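Local coordinates for putative diflavin flavoprotein A 5 (Nostoc sp. PCC 7120, PDB 4FEK) that probably mediates electron transfer from NADH to oxygen, reducing it to water, and is represented here by its N-terminal metallo-beta-lactamase-like domain, at residues Ile14-Thr18 and Thr167-Tyr171; Lys19-Ser25 and Thr41-Val47; Ile48-Ala54 and Leu140-Leu146; Gln223-Tyr227 and Leu239-Thr243. All coordinates share one frame; numbering follows the deposited sequence.

Interaction 1: Ile14-Thr18 and Thr167-Tyr171; sequences IATNT and TQILY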
loop_
_atom_site.group_PDB
_atom_site.type_symbol
_atom_site.label_atom_id
_atom_site.label_comp_id
_atom_site.label_asym_id
_atom_site.label_seq_id
_atom_site.Cartn_x
_atom_site.Cartn_y
_atom_site.Cartn_z
ATOM N N ILE A 14 -7.385 -11.005 -7.591
ATOM C CA ILE A 14 -7.618 -9.774 -8.338
ATOM C C ILE A 14 -6.948 -9.797 -9.695
ATOM O O ILE A 14 -7.290 -9.014 -10.579
ATOM C CB ILE A 14 -7.178 -8.521 -7.546
ATOM C CG1 ILE A 14 -5.660 -8.545 -7.313
ATOM C CG2 ILE A 14 -7.950 -8.446 -6.253
ATOM C CD1 ILE A 14 -5.099 -7.280 -6.580
ATOM N N ALA A 15 -5.993 -10.699 -9.859
ATOM C CA ALA A 15 -5.264 -10.793 -11.102
ATOM C C ALA A 15 -4.515 -12.109 -11.131
ATOM O O ALA A 15 -4.541 -12.849 -10.159
ATOM C CB ALA A 15 -4.285 -9.634 -11.228
ATOM N N THR A 16 -3.835 -12.384 -12.240
ATOM C CA THR A 16 -3.030 -13.594 -12.361
ATOM C C THR A 16 -2.035 -13.684 -11.216
ATOM O O THR A 16 -1.221 -12.791 -11.036
ATOM C CB THR A 16 -2.287 -13.653 -13.703
ATOM O OG1 THR A 16 -3.238 -13.566 -14.774
ATOM C CG2 THR A 16 -1.499 -14.954 -13.823
ATOM N N ASN A 17 -2.152 -14.748 -10.420
ATOM C CA ASN A 17 -1.270 -14.987 -9.281
ATOM C C ASN A 17 -1.335 -13.898 -8.216
ATOM O O ASN A 17 -0.443 -13.796 -7.378
ATOM C CB ASN A 17 0.176 -15.137 -9.734
ATOM C CG ASN A 17 0.393 -16.370 -10.603
ATOM O OD1 ASN A 17 -0.128 -17.460 -10.313
ATOM N ND2 ASN A 17 1.167 -16.207 -11.660
ATOM N N THR A 18 -2.408 -13.124 -8.225
ATOM C CA THR A 18 -2.514 -12.003 -7.287
ATOM C C THR A 18 -3.812 -12.014 -6.500
ATOM O O THR A 18 -4.913 -12.119 -7.078
ATOM C CB THR A 18 -2.389 -10.659 -8.035
ATOM O OG1 THR A 18 -1.274 -10.713 -8.929
ATOM C CG2 THR A 18 -2.207 -9.464 -7.047
ATOM N N THR A 167 0.721 -8.015 -14.625
ATOM C CA THR A 167 -0.686 -7.754 -14.391
ATOM C C THR A 167 -1.040 -6.272 -14.612
ATOM O O THR A 167 -2.218 -5.901 -14.617
ATOM C CB THR A 167 -1.051 -8.132 -12.948
ATOM O OG1 THR A 167 -0.348 -7.263 -12.043
ATOM C CG2 THR A 167 -0.655 -9.588 -12.642
ATOM N N GLN A 168 -0.021 -5.436 -14.783
ATOM C CA GLN A 168 -0.207 -3.976 -14.917
ATOM C C GLN A 168 -0.929 -3.358 -13.720
ATOM O O GLN A 168 -1.697 -2.393 -13.846
ATOM C CB GLN A 168 -0.880 -3.603 -16.244
ATOM C CG GLN A 168 -0.153 -4.225 -17.422
ATOM C CD GLN A 168 -0.608 -3.710 -18.766
ATOM O OE1 GLN A 168 -1.799 -3.548 -19.017
ATOM N NE2 GLN A 168 0.347 -3.465 -19.648
ATOM N N ILE A 169 -0.665 -3.917 -12.550
ATOM C CA ILE A 169 -1.205 -3.379 -11.315
ATOM C C ILE A 169 -0.126 -2.493 -10.686
ATOM O O ILE A 169 1.041 -2.863 -10.605
ATOM C CB ILE A 169 -1.602 -4.492 -10.320
ATOM C CG1 ILE A 169 -2.825 -5.291 -10.833
ATOM C CG2 ILE A 169 -1.933 -3.906 -8.968
ATOM C CD1 ILE A 169 -3.205 -6.474 -9.894
ATOM N N LEU A 170 -0.530 -1.309 -10.249
ATOM C CA LEU A 170 0.365 -0.430 -9.515
ATOM C C LEU A 170 -0.057 -0.425 -8.051
ATOM O O LEU A 170 -1.210 -0.089 -7.729
ATOM C CB LEU A 170 0.291 0.977 -10.115
ATOM C CG LEU A 170 1.192 1.995 -9.437
ATOM C CD1 LEU A 170 2.633 1.602 -9.686
ATOM C CD2 LEU A 170 0.901 3.409 -9.992
ATOM N N TYR A 171 0.870 -0.794 -7.172
ATOM C CA TYR A 171 0.637 -0.842 -5.724
ATOM C C TYR A 171 1.036 0.528 -5.182
ATOM O O TYR A 171 2.211 0.889 -5.232
ATOM C CB TYR A 171 1.463 -1.975 -5.094
ATOM C CG TYR A 171 1.026 -3.345 -5.666
ATOM C CD1 TYR A 171 0.013 -4.080 -5.050
ATOM C CD2 TYR A 171 1.577 -3.841 -6.846
ATOM C CE1 TYR A 171 -0.418 -5.294 -5.575
ATOM C CE2 TYR A 171 1.141 -5.066 -7.402
ATOM C CZ TYR A 171 0.142 -5.776 -6.751
ATOM O OH TYR A 171 -0.300 -6.976 -7.276
HETATM O O HOH W 1 0.330 -8.355 -9.480
#

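Interaction 2: Lys19-Ser25 and Thr41-Val47; sequences KVLRARS and TTSNSYV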
loop_
_atom_site.group_PDB
_atom_site.type_symbol
_atom_site.label_atom_id
_atom_site.label_comp_id
_atom_site.label_asym_id
_atom_site.label_seq_id
_atom_site.Cartn_x
_atom_site.Cartn_y
_atom_site.Cartn_z
ATOM N N LYS A 19 -3.679 -11.857 -5.181
ATOM C CA LYS A 19 -4.819 -11.724 -4.283
ATOM C C LYS A 19 -4.682 -10.493 -3.392
ATOM O O LYS A 19 -3.556 -10.086 -3.068
ATOM C CB LYS A 19 -4.916 -12.928 -3.345
ATOM C CG LYS A 19 -5.126 -14.255 -4.078
ATOM C CD LYS A 19 -5.271 -15.405 -3.077
ATOM C CE LYS A 19 -5.683 -16.699 -3.801
ATOM N NZ LYS A 19 -5.429 -17.909 -2.956
ATOM N N VAL A 20 -5.823 -9.941 -2.984
ATOM C CA VAL A 20 -5.860 -8.880 -1.966
ATOM C C VAL A 20 -6.389 -9.500 -0.687
ATOM O O VAL A 20 -7.233 -10.412 -0.741
ATOM C CB VAL A 20 -6.716 -7.639 -2.401
ATOM C CG1 VAL A 20 -8.184 -8.014 -2.679
ATOM C CG2 VAL A 20 -6.665 -6.526 -1.318
ATOM N N LEU A 21 -5.834 -9.059 0.448
ATOM C CA LEU A 21 -6.426 -9.271 1.754
ATOM C C LEU A 21 -6.823 -7.899 2.278
ATOM O O LEU A 21 -5.951 -7.074 2.522
ATOM C CB LEU A 21 -5.405 -9.901 2.720
ATOM C CG LEU A 21 -5.104 -11.395 2.539
ATOM C CD1 LEU A 21 -4.226 -11.616 1.314
ATOM C CD2 LEU A 21 -4.452 -11.983 3.798
ATOM N N ARG A 22 -8.123 -7.636 2.406
ATOM C CA ARG A 22 -8.586 -6.349 2.948
ATOM C C ARG A 22 -8.993 -6.543 4.397
ATOM O O ARG A 22 -9.982 -7.225 4.685
ATOM C CB ARG A 22 -9.796 -5.827 2.168
ATOM C CG ARG A 22 -9.646 -5.829 0.657
ATOM C CD ARG A 22 -11.002 -5.446 0.045
ATOM N NE ARG A 22 -11.202 -4.019 0.063
ATOM C CZ ARG A 22 -12.326 -3.368 0.356
ATOM N NH1 ARG A 22 -13.449 -3.974 0.704
ATOM N NH2 ARG A 22 -12.306 -2.054 0.310
ATOM N N ALA A 23 -8.210 -5.998 5.307
ATOM C CA ALA A 23 -8.545 -6.035 6.719
ATOM C C ALA A 23 -9.530 -4.911 6.917
ATOM O O ALA A 23 -9.219 -3.755 6.611
ATOM C CB ALA A 23 -7.315 -5.789 7.542
ATOM N N ARG A 24 -10.710 -5.238 7.425
ATOM C CA ARG A 24 -11.809 -4.278 7.453
ATOM C C ARG A 24 -12.175 -3.866 8.861
ATOM O O ARG A 24 -12.170 -4.694 9.789
ATOM C CB ARG A 24 -13.043 -4.847 6.733
ATOM C CG ARG A 24 -12.784 -5.231 5.291
ATOM C CD ARG A 24 -14.073 -5.463 4.546
ATOM N NE ARG A 24 -14.845 -6.561 5.119
ATOM C CZ ARG A 24 -16.103 -6.842 4.794
ATOM N NH1 ARG A 24 -16.741 -6.115 3.885
ATOM N NH2 ARG A 24 -16.728 -7.852 5.389
ATOM N N SER A 25 -12.488 -2.577 9.019
ATOM C CA SER A 25 -13.044 -2.077 10.268
ATOM C C SER A 25 -14.219 -1.120 10.018
ATOM O O SER A 25 -14.103 -0.148 9.268
ATOM C CB SER A 25 -11.981 -1.391 11.121
ATOM O OG SER A 25 -12.539 -0.973 12.372
ATOM N N THR A 41 -12.939 1.885 7.533
ATOM C CA THR A 41 -11.734 1.888 6.708
ATOM C C THR A 41 -11.375 0.428 6.382
ATOM O O THR A 41 -11.907 -0.503 6.998
ATOM C CB THR A 41 -10.556 2.543 7.492
ATOM O OG1 THR A 41 -9.371 2.536 6.695
ATOM C CG2 THR A 41 -10.284 1.807 8.804
ATOM N N THR A 42 -10.530 0.225 5.380
ATOM C CA THR A 42 -9.861 -1.062 5.228
ATOM C C THR A 42 -8.371 -0.802 5.129
ATOM O O THR A 42 -7.950 0.298 4.754
ATOM C CB THR A 42 -10.324 -1.819 3.947
ATOM O OG1 THR A 42 -9.695 -1.269 2.775
ATOM C CG2 THR A 42 -11.837 -1.757 3.789
ATOM N N SER A 43 -7.574 -1.789 5.519
ATOM C CA SER A 43 -6.156 -1.784 5.209
ATOM C C SER A 43 -5.871 -2.960 4.281
ATOM O O SER A 43 -6.126 -4.126 4.630
ATOM C CB SER A 43 -5.311 -1.897 6.473
ATOM O OG SER A 43 -3.934 -1.897 6.130
ATOM N N ASN A 44 -5.372 -2.648 3.092
ATOM C CA ASN A 44 -5.219 -3.652 2.046
ATOM C C ASN A 44 -3.791 -4.162 1.910
ATOM O O ASN A 44 -2.852 -3.390 1.800
ATOM C CB ASN A 44 -5.719 -3.109 0.705
ATOM C CG ASN A 44 -7.115 -2.518 0.795
ATOM O OD1 ASN A 44 -7.946 -2.961 1.591
ATOM N ND2 ASN A 44 -7.377 -1.493 -0.025
ATOM N N SER A 45 -3.633 -5.482 1.919
ATOM C CA SER A 45 -2.332 -6.080 1.717
ATOM C C SER A 45 -2.491 -7.004 0.504
ATOM O O SER A 45 -3.602 -7.427 0.174
ATOM C CB SER A 45 -1.929 -6.887 2.966
ATOM O OG SER A 45 -0.610 -7.378 2.851
ATOM N N TYR A 46 -1.392 -7.316 -0.159
ATOM C CA TYR A 46 -1.485 -8.076 -1.400
ATOM C C TYR A 46 -0.475 -9.223 -1.401
ATOM O O TYR A 46 0.545 -9.156 -0.714
ATOM C CB TYR A 46 -1.227 -7.153 -2.599
ATOM C CG TYR A 46 -2.230 -6.037 -2.687
ATOM C CD1 TYR A 46 -3.397 -6.186 -3.413
ATOM C CD2 TYR A 46 -2.041 -4.846 -1.973
ATOM C CE1 TYR A 46 -4.356 -5.155 -3.473
ATOM C CE2 TYR A 46 -2.987 -3.827 -2.016
ATOM C CZ TYR A 46 -4.132 -3.980 -2.766
ATOM O OH TYR A 46 -5.058 -2.952 -2.806
ATOM N N VAL A 47 -0.767 -10.267 -2.182
ATOM C CA VAL A 47 0.123 -11.428 -2.320
ATOM C C VAL A 47 0.284 -11.710 -3.804
ATOM O O VAL A 47 -0.711 -11.833 -4.515
ATOM C CB VAL A 47 -0.471 -12.694 -1.657
ATOM C CG1 VAL A 47 0.541 -13.835 -1.719
ATOM C CG2 VAL A 47 -0.880 -12.404 -0.208
#

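Interaction 3: Ile48-Ala54 and Leu140-Leu146; sequences IEGDKTA and LGKGHVL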
loop_
_atom_site.group_PDB
_atom_site.type_symbol
_atom_site.label_atom_id
_atom_site.label_comp_id
_atom_site.label_asym_id
_atom_site.label_seq_id
_atom_site.Cartn_x
_atom_site.Cartn_y
_atom_site.Cartn_z
ATOM N N ILE A 48 1.524 -11.728 -4.284
ATOM C CA ILE A 48 1.796 -12.145 -5.660
ATOM C C ILE A 48 2.589 -13.452 -5.617
ATOM O O ILE A 48 3.663 -13.521 -5.006
ATOM C CB ILE A 48 2.619 -11.101 -6.446
ATOM C CG1 ILE A 48 1.919 -9.737 -6.446
ATOM C CG2 ILE A 48 2.861 -11.588 -7.879
ATOM C CD1 ILE A 48 2.884 -8.571 -6.785
ATOM N N GLU A 49 2.074 -14.484 -6.279
ATOM C CA GLU A 49 2.739 -15.784 -6.244
ATOM C C GLU A 49 3.303 -16.148 -7.599
ATOM O O GLU A 49 2.577 -16.663 -8.449
ATOM C CB GLU A 49 1.756 -16.883 -5.828
ATOM C CG GLU A 49 1.317 -16.836 -4.388
ATOM C CD GLU A 49 0.354 -17.966 -4.049
ATOM O OE1 GLU A 49 0.046 -18.785 -4.951
ATOM O OE2 GLU A 49 -0.092 -18.033 -2.883
ATOM N N GLY A 50 4.583 -15.889 -7.816
ATOM C CA GLY A 50 5.210 -16.343 -9.041
ATOM C C GLY A 50 5.988 -17.593 -8.681
ATOM O O GLY A 50 5.541 -18.397 -7.857
ATOM N N ASP A 51 7.155 -17.745 -9.285
ATOM C CA ASP A 51 8.160 -18.669 -8.794
ATOM C C ASP A 51 8.520 -18.337 -7.344
ATOM O O ASP A 51 8.709 -19.238 -6.517
ATOM C CB ASP A 51 9.403 -18.566 -9.671
ATOM C CG ASP A 51 9.213 -19.244 -11.028
ATOM O OD1 ASP A 51 8.383 -20.176 -11.114
ATOM O OD2 ASP A 51 9.888 -18.846 -11.998
ATOM N N LYS A 52 8.624 -17.041 -7.047
ATOM C CA LYS A 52 8.830 -16.568 -5.677
ATOM C C LYS A 52 7.565 -15.870 -5.191
ATOM O O LYS A 52 6.775 -15.387 -6.000
ATOM C CB LYS A 52 10.020 -15.598 -5.604
ATOM C CG LYS A 52 11.389 -16.261 -5.842
ATOM C CD LYS A 52 12.513 -15.286 -5.492
ATOM C CE LYS A 52 13.885 -15.875 -5.770
ATOM N NZ LYS A 52 13.856 -16.711 -7.004
ATOM N N THR A 53 7.363 -15.826 -3.874
ATOM C CA THR A 53 6.170 -15.184 -3.322
ATOM C C THR A 53 6.503 -13.880 -2.578
ATOM O O THR A 53 7.436 -13.821 -1.780
ATOM C CB THR A 53 5.352 -16.160 -2.419
ATOM O OG1 THR A 53 4.816 -17.213 -3.226
ATOM C CG2 THR A 53 4.186 -15.446 -1.774
ATOM N N ALA A 54 5.750 -12.827 -2.872
ATOM C CA ALA A 54 5.889 -11.564 -2.157
ATOM C C ALA A 54 4.568 -11.110 -1.569
ATOM O O ALA A 54 3.498 -11.268 -2.170
ATOM C CB ALA A 54 6.450 -10.461 -3.096
ATOM N N LEU A 140 9.799 -12.043 -9.765
ATOM C CA LEU A 140 9.131 -13.093 -8.994
ATOM C C LEU A 140 8.957 -14.371 -9.825
ATOM O O LEU A 140 8.528 -15.416 -9.306
ATOM C CB LEU A 140 7.758 -12.592 -8.530
ATOM C CG LEU A 140 7.608 -11.996 -7.126
ATOM C CD1 LEU A 140 8.876 -11.388 -6.642
ATOM C CD2 LEU A 140 6.433 -11.003 -7.050
ATOM N N GLY A 141 9.259 -14.274 -11.120
ATOM C CA GLY A 141 9.067 -15.382 -12.040
ATOM C C GLY A 141 7.692 -15.346 -12.684
ATOM O O GLY A 141 6.830 -14.552 -12.288
ATOM N N LYS A 142 7.488 -16.216 -13.674
ATOM C CA LYS A 142 6.219 -16.323 -14.402
ATOM C C LYS A 142 5.756 -15.005 -15.039
ATOM O O LYS A 142 4.563 -14.819 -15.337
ATOM C CB LYS A 142 5.132 -16.923 -13.499
ATOM C CG LYS A 142 5.458 -18.352 -13.068
ATOM C CD LYS A 142 4.565 -18.837 -11.928
ATOM C CE LYS A 142 4.956 -20.254 -11.490
ATOM N NZ LYS A 142 3.931 -20.871 -10.578
ATOM N N GLY A 143 6.704 -14.094 -15.234
ATOM C CA GLY A 143 6.422 -12.816 -15.853
ATOM C C GLY A 143 6.270 -11.683 -14.856
ATOM O O GLY A 143 6.245 -10.518 -15.243
ATOM N N HIS A 144 6.181 -12.019 -13.573
ATOM C CA HIS A 144 5.942 -11.016 -12.536
ATOM C C HIS A 144 7.224 -10.292 -12.185
ATOM O O HIS A 144 7.839 -10.557 -11.151
ATOM C CB HIS A 144 5.293 -11.636 -11.299
ATOM C CG HIS A 144 3.935 -12.200 -11.565
ATOM N ND1 HIS A 144 2.784 -11.441 -11.496
ATOM C CD2 HIS A 144 3.545 -13.442 -11.940
ATOM C CE1 HIS A 144 1.745 -12.197 -11.803
ATOM N NE2 HIS A 144 2.182 -13.413 -12.087
ATOM N N VAL A 145 7.645 -9.413 -13.089
ATOM C CA VAL A 145 8.782 -8.550 -12.844
ATOM C C VAL A 145 8.253 -7.275 -12.190
ATOM O O VAL A 145 7.367 -6.609 -12.730
ATOM C CB VAL A 145 9.508 -8.196 -14.144
ATOM C CG1 VAL A 145 10.715 -7.314 -13.851
ATOM C CG2 VAL A 145 9.925 -9.464 -14.893
ATOM N N LEU A 146 8.787 -6.954 -11.020
ATOM C CA LEU A 146 8.368 -5.770 -10.278
ATOM C C LEU A 146 9.269 -4.586 -10.580
ATOM O O LEU A 146 10.486 -4.688 -10.442
ATOM C CB LEU A 146 8.439 -6.056 -8.780
ATOM C CG LEU A 146 7.169 -6.588 -8.118
ATOM C CD1 LEU A 146 6.342 -7.379 -9.076
ATOM C CD2 LEU A 146 7.502 -7.380 -6.860
HETATM O O HOH W 2 1.839 -19.217 -9.234
HETATM O O HOH W 3 9.661 -18.174 -14.342
#

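Interaction 4: Gln223-Tyr227 and Leu239-Thr243; sequences QVRLY and LIALT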
loop_
_atom_site.group_PDB
_atom_site.type_symbol
_atom_site.label_atom_id
_atom_site.label_comp_id
_atom_site.label_asym_id
_atom_site.label_seq_id
_atom_site.Cartn_x
_atom_site.Cartn_y
_atom_site.Cartn_z
ATOM N N GLN A 223 1.585 1.800 -18.057
ATOM C CA GLN A 223 0.292 1.294 -18.474
ATOM C C GLN A 223 -0.357 0.558 -17.299
ATOM O O GLN A 223 0.045 -0.560 -16.971
ATOM C CB GLN A 223 0.477 0.359 -19.653
ATOM C CG GLN A 223 -0.802 -0.042 -20.331
ATOM C CD GLN A 223 -0.546 -0.993 -21.482
ATOM O OE1 GLN A 223 -1.225 -2.013 -21.623
ATOM N NE2 GLN A 223 0.447 -0.668 -22.311
ATOM N N VAL A 224 -1.366 1.175 -16.685
ATOM C CA VAL A 224 -1.947 0.658 -15.436
ATOM C C VAL A 224 -3.421 0.284 -15.572
ATOM O O VAL A 224 -4.240 1.082 -16.032
ATOM C CB VAL A 224 -1.830 1.690 -14.277
ATOM C CG1 VAL A 224 -2.286 1.078 -12.958
ATOM C CG2 VAL A 224 -0.425 2.217 -14.158
ATOM N N ARG A 225 -3.762 -0.918 -15.127
ATOM C CA ARG A 225 -5.144 -1.384 -15.158
ATOM C C ARG A 225 -5.814 -1.248 -13.797
ATOM O O ARG A 225 -7.034 -1.216 -13.716
ATOM C CB ARG A 225 -5.199 -2.851 -15.597
ATOM C CG ARG A 225 -4.767 -3.080 -17.036
ATOM C CD ARG A 225 -4.783 -4.561 -17.372
ATOM N NE ARG A 225 -4.824 -4.781 -18.812
ATOM C CZ ARG A 225 -5.862 -5.301 -19.460
ATOM N NH1 ARG A 225 -6.947 -5.674 -18.794
ATOM N NH2 ARG A 225 -5.810 -5.451 -20.778
ATOM N N LEU A 226 -5.015 -1.169 -12.732
ATOM C CA LEU A 226 -5.558 -1.114 -11.376
ATOM C C LEU A 226 -4.620 -0.361 -10.446
ATOM O O LEU A 226 -3.399 -0.587 -10.484
ATOM C CB LEU A 226 -5.758 -2.536 -10.826
ATOM C CG LEU A 226 -6.396 -2.660 -9.442
ATOM C CD1 LEU A 226 -7.898 -2.492 -9.562
ATOM C CD2 LEU A 226 -6.035 -4.000 -8.777
ATOM N N TYR A 227 -5.180 0.527 -9.622
ATOM C CA TYR A 227 -4.448 1.040 -8.458
ATOM C C TYR A 227 -4.802 0.152 -7.270
ATOM O O TYR A 227 -5.909 0.249 -6.716
ATOM C CB TYR A 227 -4.816 2.499 -8.097
ATOM C CG TYR A 227 -4.376 3.560 -9.080
ATOM C CD1 TYR A 227 -3.270 3.373 -9.903
ATOM C CD2 TYR A 227 -5.041 4.783 -9.151
ATOM C CE1 TYR A 227 -2.859 4.360 -10.783
ATOM C CE2 TYR A 227 -4.629 5.779 -10.036
ATOM C CZ TYR A 227 -3.539 5.566 -10.840
ATOM O OH TYR A 227 -3.137 6.558 -11.726
ATOM N N LEU A 239 -10.038 4.736 -12.190
ATOM C CA LEU A 239 -8.600 5.030 -12.163
ATOM C C LEU A 239 -8.221 6.310 -12.909
ATOM O O LEU A 239 -7.530 7.172 -12.372
ATOM C CB LEU A 239 -7.848 3.841 -12.777
ATOM C CG LEU A 239 -6.324 3.721 -12.723
ATOM C CD1 LEU A 239 -5.932 2.250 -12.829
ATOM C CD2 LEU A 239 -5.659 4.527 -13.838
ATOM N N ILE A 240 -8.642 6.412 -14.162
ATOM C CA ILE A 240 -8.248 7.551 -14.983
ATOM C C ILE A 240 -8.877 8.840 -14.461
ATOM O O ILE A 240 -8.204 9.868 -14.346
ATOM C CB ILE A 240 -8.557 7.313 -16.494
ATOM C CG1 ILE A 240 -7.672 6.172 -17.026
ATOM C CG2 ILE A 240 -8.330 8.590 -17.292
ATOM C CD1 ILE A 240 -8.159 5.532 -18.330
ATOM N N ALA A 241 -10.152 8.771 -14.103
ATOM C CA ALA A 241 -10.833 9.935 -13.545
ATOM C C ALA A 241 -10.253 10.370 -12.204
ATOM O O ALA A 241 -10.218 11.559 -11.907
ATOM C CB ALA A 241 -12.335 9.688 -13.419
ATOM N N LEU A 242 -9.819 9.413 -11.386
ATOM C CA LEU A 242 -9.283 9.771 -10.079
ATOM C C LEU A 242 -7.913 10.400 -10.273
ATOM O O LEU A 242 -7.547 11.350 -9.581
ATOM C CB LEU A 242 -9.193 8.555 -9.137
ATOM C CG LEU A 242 -8.659 8.885 -7.735
ATOM C CD1 LEU A 242 -9.595 9.805 -6.955
ATOM C CD2 LEU A 242 -8.349 7.587 -6.925
ATOM N N THR A 243 -7.161 9.870 -11.230
ATOM C CA THR A 243 -5.834 10.368 -11.509
ATOM C C THR A 243 -5.948 11.827 -11.997
ATOM O O THR A 243 -5.167 12.690 -11.581
ATOM C CB THR A 243 -5.144 9.507 -12.574
ATOM O OG1 THR A 243 -5.113 8.139 -12.143
ATOM C CG2 THR A 243 -3.731 9.981 -12.825
#

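Interaction 1: Ile14-Thr18 and Thr167-Tyr171
Ile169 rests its terminal methyl against two residues of the other segment: CD1 lies 3.6 Å from Ala15 CB and 3.9 Å from Ile14 CD1. Its chain reaches that far because CG1 leaves beside the backbone N and the rest runs out extended (chi2 177°). Thr167 carries the packing toward the turn, its CG2 resting 3.6 Å from Thr16 O and also against Ala15 CB. A classic beta bulge, in which Ile14 and Ala15 together face Thr18, turns both side chains toward 167-171; a type II turn from Ala15 to Thr18 then closes the hairpin of strands 8-15 and 18-25. This hairpin belongs to one sheet of the domain and strand 169-173 to the other. Across the interface no direct hydrogen bond forms. One water bridges instead, 2.9 Å from Thr18 OG1, to which it donates, 2.9 Å from Thr167 OG1, and 2.7 Å from Tyr171 OH, lying in plane at the edge of the tyrosine ring. Thr18 OG1 gives its own proton to Thr16 O, approaching from above the carbonyl plane, while Thr18 CG2 sits close to Tyr171 OH at the ring edge (3.1 Å). Tyr171 also meets Tyr46 edge-to-face.

Interaction 2: Lys19-Ser25 and Thr41-Val47
Val20 and Tyr46 lie side by side on one face of an antiparallel strand pair, with Val20 CG2 3.4 Å from Tyr46 CE1. Having CG2 anti to the backbone N (the chi1 of 60° places CG1 between N and the carbonyl carbon) brings that methyl to the ring. Farther along the same face, Arg22 bends at chi3 (81°) and lays its guanidinium over Thr42, whose CG2 stands 3.5 Å from Arg22 NH2; Arg22 NH1 is hydrogen-bonded to Gln10 OE1 of strand 8-15. The aliphatic part of Arg22 runs beside Asn44, CB being 3.5 Å from Asn44 OD1, with guanidinium and amide planes 39° apart. Thr42 OG1 donates to Asn44 OD1 at 2.7 Å, which fixes the rotation of the amide; Gly232 holds both groups from outside, its N bonding Thr42 OG1 and its O bonding Asn44 ND2. Arg24 brushes Thr42 CG2 with its CG and then leads away to salt bridges with Asp8 and Asp183. On the reverse face Leu21 CD1 meets Val47 CG2 at 3.8 Å. Paired backbone hydrogen bonds join Lys19 to Val47, Leu21 to Ser45, Ala23 to Ser43 and Ser25 to Thr41. In the seven-stranded sheet, strand 8-15 flanks 18-25 and strand 53-56 flanks 41-49, while helix 61-74 packs on the Leu21 and Ala23 face.

Interaction 3: Ile48-Ala54 and Leu140-Leu146
Two hairpin ends meet here: the turn between strands 41-49 and 53-56, around Gly50 to Lys52, and the type I' turn from Gly141 to His144. Leu140 links them by backbone and side chain. Its carbonyl O accepts a nearly straight hydrogen bond from Lys52 N (2.8 Å, 169° at the hydrogen), and Gly50, with no side chain in the way, brings its CA to 3.5 Å from the same oxygen. Leu140 CD2 sits 3.7 Å from Ile48 CG2 and 4.0 Å from Ala54 CB, the Ile48 and Leu140 side chains crossing at about a right angle. The same Ile48 methyl, swung opposite the backbone N, lies over one face of the His144 ring, a CH-pi contact with CG2 4.0 Å from the centroid. Asp164 and Asn17 hold the ring's two nitrogens, fixing its rotation. On the outer side, Lys142 stretches past Gly50 and Asp51; NZ remains 4.5 Å from Asp51 OD1, too far for a salt bridge, and instead reaches Glu49 O through a water. Positive phi angles at Lys142 and Gly143 suit the type I' turn, a form common in tight beta hairpins, here closing one hairpin against another from the facing sheet of the metallo-beta-lactamase sandwich.

Interaction 4: Gln223-Tyr227 and Leu239-Thr243
Leu239 sets its CG almost squarely over the centre of the Tyr227 ring, 3.7 Å from the centroid and 9° off the ring normal, in a CH-pi contact. Its two methyls spread from there. CD2 stays by the hydroxyl end of the ring, near Tyr227 CZ, whereas CD1 reaches back to the strand, 3.5 Å from Leu226 N and 3.8 Å from Val224 CG1. Thr243 OG1 comes to the ring edge, near its plane, 2.6 Å from Tyr227 OH. Thr243 is held in turn by its own helix: with chi1 -57°, OG1 stands beside the backbone N and bonds to Leu239 O at 2.6 Å. That carbonyl also accepts from Thr243 N (3.0 Å), the two donors arriving from opposite faces of its plane, so the residue that covers the ring also positions the threonine at its edge. Farther out, Phe176 stacks with Tyr227 and touches Leu242, while Leu170 and Thr172 of strand 169-173 pack beside the tyrosine. The contact thus fastens the first turn of helix 239-258 to edge strand 226-229. Apolar packing of Leu239 on the ring and the strand backbone makes up much of the interface; Thr243 OG1, serving both the Leu239 carbonyl and the tyrosine hydroxyl, puts one polar spot at its rim.

Overall arrangement
Interaction 2 is the buried member, two neighbouring strands of the seven-stranded sheet joined by regular backbone bonds; interactions 1, 3 and 4 are only partly buried. Interactions 1 and 3 each bring a hairpin end of that sheet against the five-stranded one, with bridging waters and at most one direct hydrogen bond apiece. They meet where Asn17 binds both Glu49 and His144. Strand 41-49 passes from interaction 2 into interaction 3, and the Tyr46 ring packs on Tyr171 and Ile14 of interaction 1. Interaction 4 lies about 22 Å, centre to centre, from interaction 3 and packs a helix on the second sheet, where Gln168 bonds to Arg225 and ties it to interaction 1.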